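Cytidylyltransferase (Leptospira borgpetersenii serovar Hardjo-bovis, PDB 6OEW) probably acts as a metal-dependent nucleotidyltransferase of the GT-A type, probably transferring a cytidylyl group from CTP. Local coordinates at residues L117-D122 and F186-E191; V121-Y126 and E132-C137. All blocks are in the same frame, centred on the assembly; numbering follows the deposited sequence.

Contact 1. Residues L117-D122 and F186-E191. With EDO (1,2-ethanediol), chain E.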
ATOM      1  N   LEU A 117      -6.785  -7.287  -0.846  1.00 26.92           N
ATOM      2  CA  LEU A 117      -7.410  -5.970  -0.765  1.00 28.53           C
ATOM      3  C   LEU A 117      -8.928  -6.076  -0.903  1.00 30.32           C
ATOM      4  O   LEU A 117      -9.667  -5.503  -0.101  1.00 28.72           O
ATOM      5  CB  LEU A 117      -6.820  -5.049  -1.840  1.00 27.52           C
ATOM      6  CG  LEU A 117      -7.133  -3.551  -1.832  1.00 27.97           C
ATOM      7  CD1 LEU A 117      -5.984  -2.795  -2.589  1.00 27.28           C
ATOM      8  CD2 LEU A 117      -8.520  -3.239  -2.451  1.00 28.02           C
ATOM      9  N   ASP A 118      -9.409  -6.836  -1.897  1.00 28.02           N
ATOM     10  CA  ASP A 118     -10.851  -6.894  -2.133  1.00 29.45           C
ATOM     11  C   ASP A 118     -11.572  -7.581  -0.983  1.00 31.69           C
ATOM     12  O   ASP A 118     -12.683  -7.176  -0.613  1.00 30.12           O
ATOM     13  CB  ASP A 118     -11.154  -7.616  -3.445  1.00 28.57           C
ATOM     14  CG  ASP A 118     -10.746  -6.798  -4.669  1.00 30.26           C
ATOM     15  OD1 ASP A 118     -10.369  -5.612  -4.503  1.00 29.24           O
ATOM     16  OD2 ASP A 118     -10.816  -7.339  -5.789  1.00 31.87           O
ATOM     17  N   LEU A 119     -10.970  -8.637  -0.424  1.00 28.74           N
ATOM     18  CA  LEU A 119     -11.591  -9.322   0.712  1.00 31.60           C
ATOM     19  C   LEU A 119     -11.710  -8.391   1.900  1.00 30.02           C
ATOM     20  O   LEU A 119     -12.708  -8.415   2.632  1.00 26.51           O
ATOM     21  CB  LEU A 119     -10.774 -10.556   1.101  1.00 30.32           C
ATOM     22  CG  LEU A 119     -10.857 -11.789   0.206  1.00 34.78           C
ATOM     23  CD1 LEU A 119      -9.809 -12.832   0.600  1.00 32.56           C
ATOM     24  CD2 LEU A 119     -12.277 -12.386   0.303  1.00 41.10           C
ATOM     25  N   MET A 120     -10.674  -7.582   2.133  1.00 25.48           N
ATOM     26  CA  MET A 120     -10.695  -6.660   3.257  1.00 26.91           C
ATOM     27  C   MET A 120     -11.741  -5.582   3.047  1.00 32.17           C
ATOM     28  O   MET A 120     -12.457  -5.221   3.991  1.00 28.51           O
ATOM     29  CB  MET A 120      -9.306  -6.043   3.475  1.00 27.81           C
ATOM     30  CG  MET A 120      -8.323  -7.034   4.100  1.00 30.72           C
ATOM     31  SD  MET A 120      -6.655  -6.323   4.302  1.00 27.94           S
ATOM     32  CE  MET A 120      -6.963  -5.049   5.522  1.00 25.59           C
ATOM     33  N   VAL A 121     -11.860  -5.069   1.818  1.00 26.51           N
ATOM     34  CA  VAL A 121     -12.887  -4.064   1.562  1.00 26.14           C
ATOM     35  C   VAL A 121     -14.269  -4.680   1.754  1.00 26.25           C
ATOM     36  O   VAL A 121     -15.160  -4.060   2.341  1.00 28.89           O
ATOM     37  CB  VAL A 121     -12.743  -3.457   0.154  1.00 27.62           C
ATOM     38  CG1 VAL A 121     -13.924  -2.537  -0.104  1.00 30.92           C
ATOM     39  CG2 VAL A 121     -11.407  -2.662  -0.014  1.00 26.78           C
ATOM     40  N   ASP A 122     -14.464  -5.915   1.259  1.00 27.31           N
ATOM     41  CA  ASP A 122     -15.758  -6.583   1.418  1.00 30.99           C
ATOM     42  C   ASP A 122     -16.124  -6.720   2.890  1.00 30.27           C
ATOM     43  O   ASP A 122     -17.271  -6.459   3.285  1.00 28.07           O
ATOM     44  CB  ASP A 122     -15.727  -7.963   0.744  1.00 30.58           C
ATOM     45  CG  ASP A 122     -15.961  -7.893  -0.758  1.00 42.98           C
ATOM     46  OD1 ASP A 122     -16.248  -6.785  -1.271  1.00 47.19           O
ATOM     47  OD2 ASP A 122     -15.855  -8.946  -1.423  1.00 49.65           O
ATOM     48  N   PHE A 186     -10.381  -2.774  13.828  1.00 32.27           N
ATOM     49  CA  PHE A 186     -10.384  -4.211  13.582  1.00 34.43           C
ATOM     50  C   PHE A 186      -9.187  -4.605  12.744  1.00 34.54           C
ATOM     51  O   PHE A 186      -8.661  -3.802  11.972  1.00 34.82           O
ATOM     52  CB  PHE A 186     -11.673  -4.652  12.902  1.00 38.13           C
ATOM     53  CG  PHE A 186     -12.824  -4.548  13.805  1.00 48.64           C
ATOM     54  CD1 PHE A 186     -13.050  -5.533  14.745  1.00 48.81           C
ATOM     55  CD2 PHE A 186     -13.606  -3.405  13.818  1.00 55.37           C
ATOM     56  CE1 PHE A 186     -14.090  -5.414  15.632  1.00 61.29           C
ATOM     57  CE2 PHE A 186     -14.658  -3.282  14.699  1.00 57.69           C
ATOM     58  CZ  PHE A 186     -14.895  -4.281  15.610  1.00 62.67           C
ATOM     59  N   GLU A 187      -8.792  -5.870  12.880  1.00 35.08           N
ATOM     60  CA  GLU A 187      -7.595  -6.369  12.220  1.00 34.41           C
ATOM     61  C   GLU A 187      -7.900  -7.603  11.381  1.00 34.40           C
ATOM     62  O   GLU A 187      -8.782  -8.400  11.702  1.00 32.60           O
ATOM     63  CB  GLU A 187      -6.516  -6.699  13.237  1.00 31.23           C
ATOM     64  CG  GLU A 187      -6.107  -5.496  14.081  1.00 35.33           C
ATOM     65  CD  GLU A 187      -4.961  -5.839  14.999  1.00 40.75           C
ATOM     66  OE1 GLU A 187      -5.197  -6.077  16.204  1.00 38.71           O
ATOM     67  OE2 GLU A 187      -3.831  -5.911  14.488  1.00 42.17           O
ATOM     68  N   TYR A 188      -7.114  -7.775  10.334  1.00 31.76           N
ATOM     69  CA  TYR A 188      -7.332  -8.835   9.366  1.00 32.19           C
ATOM     70  C   TYR A 188      -6.121  -9.761   9.335  1.00 33.13           C
ATOM     71  O   TYR A 188      -5.027  -9.330   8.918  1.00 32.30           O
ATOM     72  CB  TYR A 188      -7.614  -8.225   7.998  1.00 31.10           C
ATOM     73  CG  TYR A 188      -8.088  -9.223   6.979  1.00 32.95           C
ATOM     74  CD1 TYR A 188      -9.421  -9.637   6.947  1.00 37.10           C
ATOM     75  CD2 TYR A 188      -7.199  -9.785   6.082  1.00 37.88           C
ATOM     76  CE1 TYR A 188      -9.852 -10.571   6.012  1.00 36.02           C
ATOM     77  CE2 TYR A 188      -7.612 -10.715   5.151  1.00 36.89           C
ATOM     78  CZ  TYR A 188      -8.937 -11.096   5.117  1.00 35.21           C
ATOM     79  OH  TYR A 188      -9.308 -12.010   4.185  1.00 43.32           O
ATOM     80  N   PRO A 189      -6.252 -11.018   9.763  1.00 34.95           N
ATOM     81  CA  PRO A 189      -5.106 -11.929   9.802  1.00 36.34           C
ATOM     82  C   PRO A 189      -4.839 -12.658   8.489  1.00 40.26           C
ATOM     83  O   PRO A 189      -5.719 -12.860   7.650  1.00 36.89           O
ATOM     84  CB  PRO A 189      -5.513 -12.943  10.878  1.00 38.75           C
ATOM     85  CG  PRO A 189      -7.021 -13.068  10.667  1.00 38.79           C
ATOM     86  CD  PRO A 189      -7.482 -11.653  10.280  1.00 36.29           C
ATOM     87  N   ASN A 190      -3.584 -13.074   8.344  1.00 37.56           N
ATOM     88  CA  ASN A 190      -3.191 -14.120   7.412  1.00 39.19           C
ATOM     89  C   ASN A 190      -3.538 -15.490   8.006  1.00 42.26           C
ATOM     90  O   ASN A 190      -3.741 -15.638   9.210  1.00 44.41           O
ATOM     91  CB  ASN A 190      -1.689 -14.003   7.125  1.00 39.11           C
ATOM     92  CG  ASN A 190      -1.220 -14.852   5.947  1.00 41.97           C
ATOM     93  OD1 ASN A 190      -2.013 -15.355   5.135  1.00 41.58           O
ATOM     94  ND2 ASN A 190       0.103 -15.004   5.846  1.00 41.52           N
ATOM     95  N   GLU A 191      -3.589 -16.508   7.152  1.00 44.32           N
ATOM     96  CA  GLU A 191      -3.937 -17.834   7.657  1.00 55.48           C
ATOM     97  C   GLU A 191      -2.797 -18.459   8.456  1.00 52.31           C
ATOM     98  O   GLU A 191      -3.031 -19.345   9.284  1.00 52.91           O
ATOM     99  CB  GLU A 191      -4.321 -18.744   6.502  1.00 59.34           C
ATOM    100  CG  GLU A 191      -3.294 -18.680   5.389  1.00 64.54           C
ATOM    101  CD  GLU A 191      -3.683 -19.534   4.214  1.00 72.57           C
ATOM    102  OE1 GLU A 191      -4.530 -20.434   4.403  1.00 69.12           O
ATOM    103  OE2 GLU A 191      -3.149 -19.294   3.106  1.00 65.37           O
TER
HETATM  104  C1  EDO E 303      -1.885 -16.873  11.989  1.00 73.81           C
HETATM  105  O1  EDO E 303      -1.115 -17.914  12.598  1.00 75.86           O
HETATM  106  C2  EDO E 303      -2.554 -16.027  13.068  1.00 70.19           C
HETATM  107  O2  EDO E 303      -3.873 -15.698  12.623  1.00 71.22           O
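Met120 and Tyr188 mark the point where the backbones of 117-122 and 186-191 draw closest, their CA atoms 7.3 Å apart. The first segment is a run of helix 114-126; the second leaves the end of strand 185-187 at Tyr188 and continues as loop. No hydrogen bond joins them, and the meeting rests on one aromatic ring. With CG of Tyr188 anti to the backbone N (chi1 -170°), that ring projects from the chain toward the helix. CG of Met120 comes over one face of it, 3.7 Å from the ring centroid and 17° off the normal, a CH-pi contact displaced toward the CD2 side. The sulfur follows more obliquely: Met120 SD is 4.6 Å from the same centroid, which makes this also a Met-aromatic contact. A bend at the last torsion of the methionine (chi3 66°) leaves Met120 CE 4.1 Å from Tyr188 CB, at the root of the ring. Here the GT-A type α/β architecture illustrates how a residue just beyond an edge strand can pack against a helix lying on the sheet: Leu117 and Val121 rest on strands 101-106 and 11-16, Met120 also reaches Ile150, while the tyrosine packs on the helix at Met120 and Leu119. The other end of the ring meets Leu119, whose CB and CD1 both lie 3.7 Å from Tyr188 OH. Met120 is buried whereas Leu119 is exposed, which is consistent with the phenol oxygen lying at the outer margin of the contact. Beyond the tyrosine, Asn190 N is hydrogen-bonded to Thr141 OG1, and a 1,2-ethanediol molecule, probably from the crystallisation liquor, makes a weak hydrogen bond from O2 to Asn190 O over 3.4 Å.

Contact 2. Residues V121-Y126 and E132-C137; sequences VDLFLY and EFLTNC
Phe124 and Leu134 are the pair on which helix 121-126 and strand 133-135 come together, running nearly antiparallel (157°) with their axes 9.5 Å apart. The close-fitting part belongs to the phenylalanine. Its CG stands anti to the backbone N (chi1 -165°), which carries the ring across to the strand, where it presents an edge and not a face. Phe124 CD1 touches Leu134 CB at 3.8 Å, while farther round the rim Phe124 CZ lies 3.6 Å from Glu132 O, an oxygen close to the ring plane. The slightly positive C-H rim probably suits that carbonyl. Toward solvent the fit slackens: the partly exposed Leu123 meets the strand through a methyl contact, Leu123 CD2 to Leu134 CD2 at 4.2 Å. Glu132 starts off away from the helix at its CB, and its OE2 accepts a hydrogen bond from Lys184 N. At the strand's last residue, Thr135 OG1 accepts from Cys137 N at 2.9 Å, an ST turn where the strand ends. The contact thus exemplifies a helix-to-strand connection made through a short loop, with the buried Phe124 and Leu134 supplying most of the interface. Phe124 also packs on Ile101, Ile150 and Thr152, so helix 114-126 covers strands 101-106 and 149-152 as well as strand 133-135, which lies between 149-152 and 185-187 in the sheet.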
ATOM      1  N   VAL A 121     -11.860  -5.069   1.818  1.00 26.51           N
ATOM      2  CA  VAL A 121     -12.887  -4.064   1.562  1.00 26.14           C
ATOM      3  C   VAL A 121     -14.269  -4.680   1.754  1.00 26.25           C
ATOM      4  O   VAL A 121     -15.160  -4.060   2.341  1.00 28.89           O
ATOM      5  CB  VAL A 121     -12.743  -3.457   0.154  1.00 27.62           C
ATOM      6  CG1 VAL A 121     -13.924  -2.537  -0.104  1.00 30.92           C
ATOM      7  CG2 VAL A 121     -11.407  -2.662  -0.014  1.00 26.78           C
ATOM      8  N   ASP A 122     -14.464  -5.915   1.259  1.00 27.31           N
ATOM      9  CA  ASP A 122     -15.758  -6.583   1.418  1.00 30.99           C
ATOM     10  C   ASP A 122     -16.124  -6.720   2.890  1.00 30.27           C
ATOM     11  O   ASP A 122     -17.271  -6.459   3.285  1.00 28.07           O
ATOM     12  CB  ASP A 122     -15.727  -7.963   0.744  1.00 30.58           C
ATOM     13  CG  ASP A 122     -15.961  -7.893  -0.758  1.00 42.98           C
ATOM     14  OD1 ASP A 122     -16.248  -6.785  -1.271  1.00 47.19           O
ATOM     15  OD2 ASP A 122     -15.855  -8.946  -1.423  1.00 49.65           O
ATOM     16  N   LEU A 123     -15.156  -7.117   3.720  1.00 26.98           N
ATOM     17  CA  LEU A 123     -15.410  -7.210   5.156  1.00 26.62           C
ATOM     18  C   LEU A 123     -15.801  -5.852   5.738  1.00 28.81           C
ATOM     19  O   LEU A 123     -16.733  -5.758   6.552  1.00 28.49           O
ATOM     20  CB  LEU A 123     -14.170  -7.774   5.867  1.00 24.94           C
ATOM     21  CG  LEU A 123     -14.284  -8.104   7.367  1.00 27.99           C
ATOM     22  CD1 LEU A 123     -15.242  -9.280   7.628  1.00 30.61           C
ATOM     23  CD2 LEU A 123     -12.918  -8.411   7.957  1.00 28.40           C
ATOM     24  N   PHE A 124     -15.091  -4.789   5.334  1.00 29.29           N
ATOM     25  CA  PHE A 124     -15.381  -3.443   5.819  1.00 25.96           C
ATOM     26  C   PHE A 124     -16.798  -3.034   5.441  1.00 27.20           C
ATOM     27  O   PHE A 124     -17.592  -2.607   6.297  1.00 29.71           O
ATOM     28  CB  PHE A 124     -14.324  -2.466   5.242  1.00 25.15           C
ATOM     29  CG  PHE A 124     -14.256  -1.126   5.920  1.00 28.59           C
ATOM     30  CD1 PHE A 124     -13.215  -0.837   6.779  1.00 26.72           C
ATOM     31  CD2 PHE A 124     -15.211  -0.149   5.679  1.00 34.82           C
ATOM     32  CE1 PHE A 124     -13.097   0.444   7.379  1.00 32.85           C
ATOM     33  CE2 PHE A 124     -15.128   1.100   6.294  1.00 37.39           C
ATOM     34  CZ  PHE A 124     -14.059   1.390   7.138  1.00 35.25           C
ATOM     35  N   LEU A 125     -17.157  -3.212   4.168  1.00 27.90           N
ATOM     36  CA  LEU A 125     -18.477  -2.781   3.704  1.00 28.11           C
ATOM     37  C   LEU A 125     -19.602  -3.591   4.346  1.00 35.02           C
ATOM     38  O   LEU A 125     -20.703  -3.065   4.551  1.00 32.52           O
ATOM     39  CB  LEU A 125     -18.564  -2.917   2.182  1.00 32.68           C
ATOM     40  CG  LEU A 125     -17.627  -2.054   1.328  1.00 34.67           C
ATOM     41  CD1 LEU A 125     -17.571  -2.578  -0.098  1.00 34.81           C
ATOM     42  CD2 LEU A 125     -18.139  -0.626   1.344  1.00 41.41           C
ATOM     43  N   TYR A 126     -19.360  -4.870   4.627  1.00 27.80           N
ATOM     44  CA  TYR A 126     -20.405  -5.714   5.214  1.00 30.17           C
ATOM     45  C   TYR A 126     -20.732  -5.315   6.645  1.00 30.16           C
ATOM     46  O   TYR A 126     -21.767  -5.723   7.168  1.00 35.91           O
ATOM     47  CB  TYR A 126     -19.936  -7.158   5.215  1.00 30.52           C
ATOM     48  CG  TYR A 126     -20.973  -8.245   5.041  1.00 29.46           C
ATOM     49  CD1 TYR A 126     -21.857  -8.237   3.965  1.00 32.09           C
ATOM     50  CD2 TYR A 126     -21.013  -9.327   5.920  1.00 27.64           C
ATOM     51  CE1 TYR A 126     -22.774  -9.287   3.778  1.00 36.07           C
ATOM     52  CE2 TYR A 126     -21.934 -10.378   5.744  1.00 32.00           C
ATOM     53  CZ  TYR A 126     -22.795 -10.346   4.663  1.00 31.89           C
ATOM     54  OH  TYR A 126     -23.674 -11.385   4.463  1.00 34.08           O
ATOM     55  N   GLU A 132     -14.643   1.461  11.505  1.00 37.06           N
ATOM     56  CA  GLU A 132     -14.174   2.650  10.820  1.00 40.79           C
ATOM     57  C   GLU A 132     -12.718   2.529  10.402  1.00 35.48           C
ATOM     58  O   GLU A 132     -12.257   3.345   9.593  1.00 32.05           O
ATOM     59  CB  GLU A 132     -14.369   3.894  11.694  1.00 46.35           C
ATOM     60  CG  GLU A 132     -13.696   3.831  13.035  1.00 45.53           C
ATOM     61  CD  GLU A 132     -14.117   4.985  13.939  1.00 50.64           C
ATOM     62  OE1 GLU A 132     -14.676   5.984  13.424  1.00 56.30           O
ATOM     63  OE2 GLU A 132     -13.889   4.896  15.162  1.00 41.71           O
ATOM     64  N   PHE A 133     -12.010   1.512  10.891  1.00 28.01           N
ATOM     65  CA  PHE A 133     -10.597   1.320  10.572  1.00 28.58           C
ATOM     66  C   PHE A 133     -10.291  -0.172  10.552  1.00 30.96           C
ATOM     67  O   PHE A 133     -10.456  -0.859  11.568  1.00 32.04           O
ATOM     68  CB  PHE A 133      -9.745   2.035  11.613  1.00 28.51           C
ATOM     69  CG  PHE A 133      -8.289   2.136  11.254  1.00 30.02           C
ATOM     70  CD1 PHE A 133      -7.780   3.322  10.773  1.00 33.63           C
ATOM     71  CD2 PHE A 133      -7.434   1.061  11.439  1.00 33.38           C
ATOM     72  CE1 PHE A 133      -6.420   3.445  10.456  1.00 36.80           C
ATOM     73  CE2 PHE A 133      -6.074   1.167  11.131  1.00 36.64           C
ATOM     74  CZ  PHE A 133      -5.571   2.344  10.630  1.00 33.65           C
ATOM     75  N   LEU A 134      -9.840  -0.669   9.405  1.00 28.15           N
ATOM     76  CA  LEU A 134      -9.450  -2.068   9.242  1.00 29.89           C
ATOM     77  C   LEU A 134      -8.007  -2.092   8.741  1.00 31.32           C
ATOM     78  O   LEU A 134      -7.685  -1.419   7.756  1.00 30.63           O
ATOM     79  CB  LEU A 134     -10.378  -2.794   8.260  1.00 28.44           C
ATOM     80  CG  LEU A 134     -10.075  -4.275   7.967  1.00 29.20           C
ATOM     81  CD1 LEU A 134     -10.182  -5.125   9.230  1.00 29.52           C
ATOM     82  CD2 LEU A 134     -10.905  -4.864   6.840  1.00 29.41           C
ATOM     83  N   THR A 135      -7.145  -2.862   9.413  1.00 26.32           N
ATOM     84  CA  THR A 135      -5.745  -2.994   8.993  1.00 29.24           C
ATOM     85  C   THR A 135      -5.337  -4.459   9.023  1.00 30.30           C
ATOM     86  O   THR A 135      -5.897  -5.263   9.771  1.00 32.22           O
ATOM     87  CB  THR A 135      -4.789  -2.152   9.894  1.00 35.54           C
ATOM     88  OG1 THR A 135      -3.419  -2.346   9.497  1.00 31.29           O
ATOM     89  CG2 THR A 135      -4.921  -2.530  11.360  1.00 29.78           C
ATOM     90  N   ASN A 136      -4.364  -4.812   8.181  1.00 30.06           N
ATOM     91  CA  ASN A 136      -3.682  -6.096   8.275  1.00 32.22           C
ATOM     92  C   ASN A 136      -2.222  -5.924   8.685  1.00 32.27           C
ATOM     93  O   ASN A 136      -1.437  -6.872   8.576  1.00 31.74           O
ATOM     94  CB  ASN A 136      -3.769  -6.856   6.937  1.00 27.09           C
ATOM     95  CG  ASN A 136      -2.846  -6.239   5.858  1.00 30.90           C
ATOM     96  OD1 ASN A 136      -2.232  -5.158   6.065  1.00 31.96           O
ATOM     97  ND2 ASN A 136      -2.743  -6.912   4.721  1.00 31.80           N
ATOM     98  N   CYS A 137      -1.834  -4.728   9.142  1.00 29.82           N
ATOM     99  CA  CYS A 137      -0.421  -4.509   9.421  1.00 37.11           C
ATOM    100  C   CYS A 137      -0.196  -3.799  10.750  1.00 41.85           C
ATOM    101  O   CYS A 137       0.835  -3.134  10.920  1.00 40.00           O
ATOM    102  CB  CYS A 137       0.238  -3.741   8.258  1.00 32.05           C
ATOM    103  SG  CYS A 137      -0.495  -2.124   7.882  1.00 37.34           S
TER

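From the N terminus, the chain enters helix 114-126, whose residues Val121 and Asp122 belong to segments of both contacts. Contact 2 closes first, across the five residues that separate 121-126 from 132-137. Contact 1 spans 63 residues between its segments, taking in strand 149-152 and three helices, so the smaller closure is nested within the larger. The two meet again in the sheet: strand 133-135 pairs in parallel with 185-187, with Phe186 N at 3.0 Å from Phe133 O and Tyr188 N at 2.8 Å from Thr135 O, both probable hydrogen bonds. One helix is thereby tied to strand 133-135 and to the chain just beyond its neighbour 185-187, at one edge of the mixed sheet.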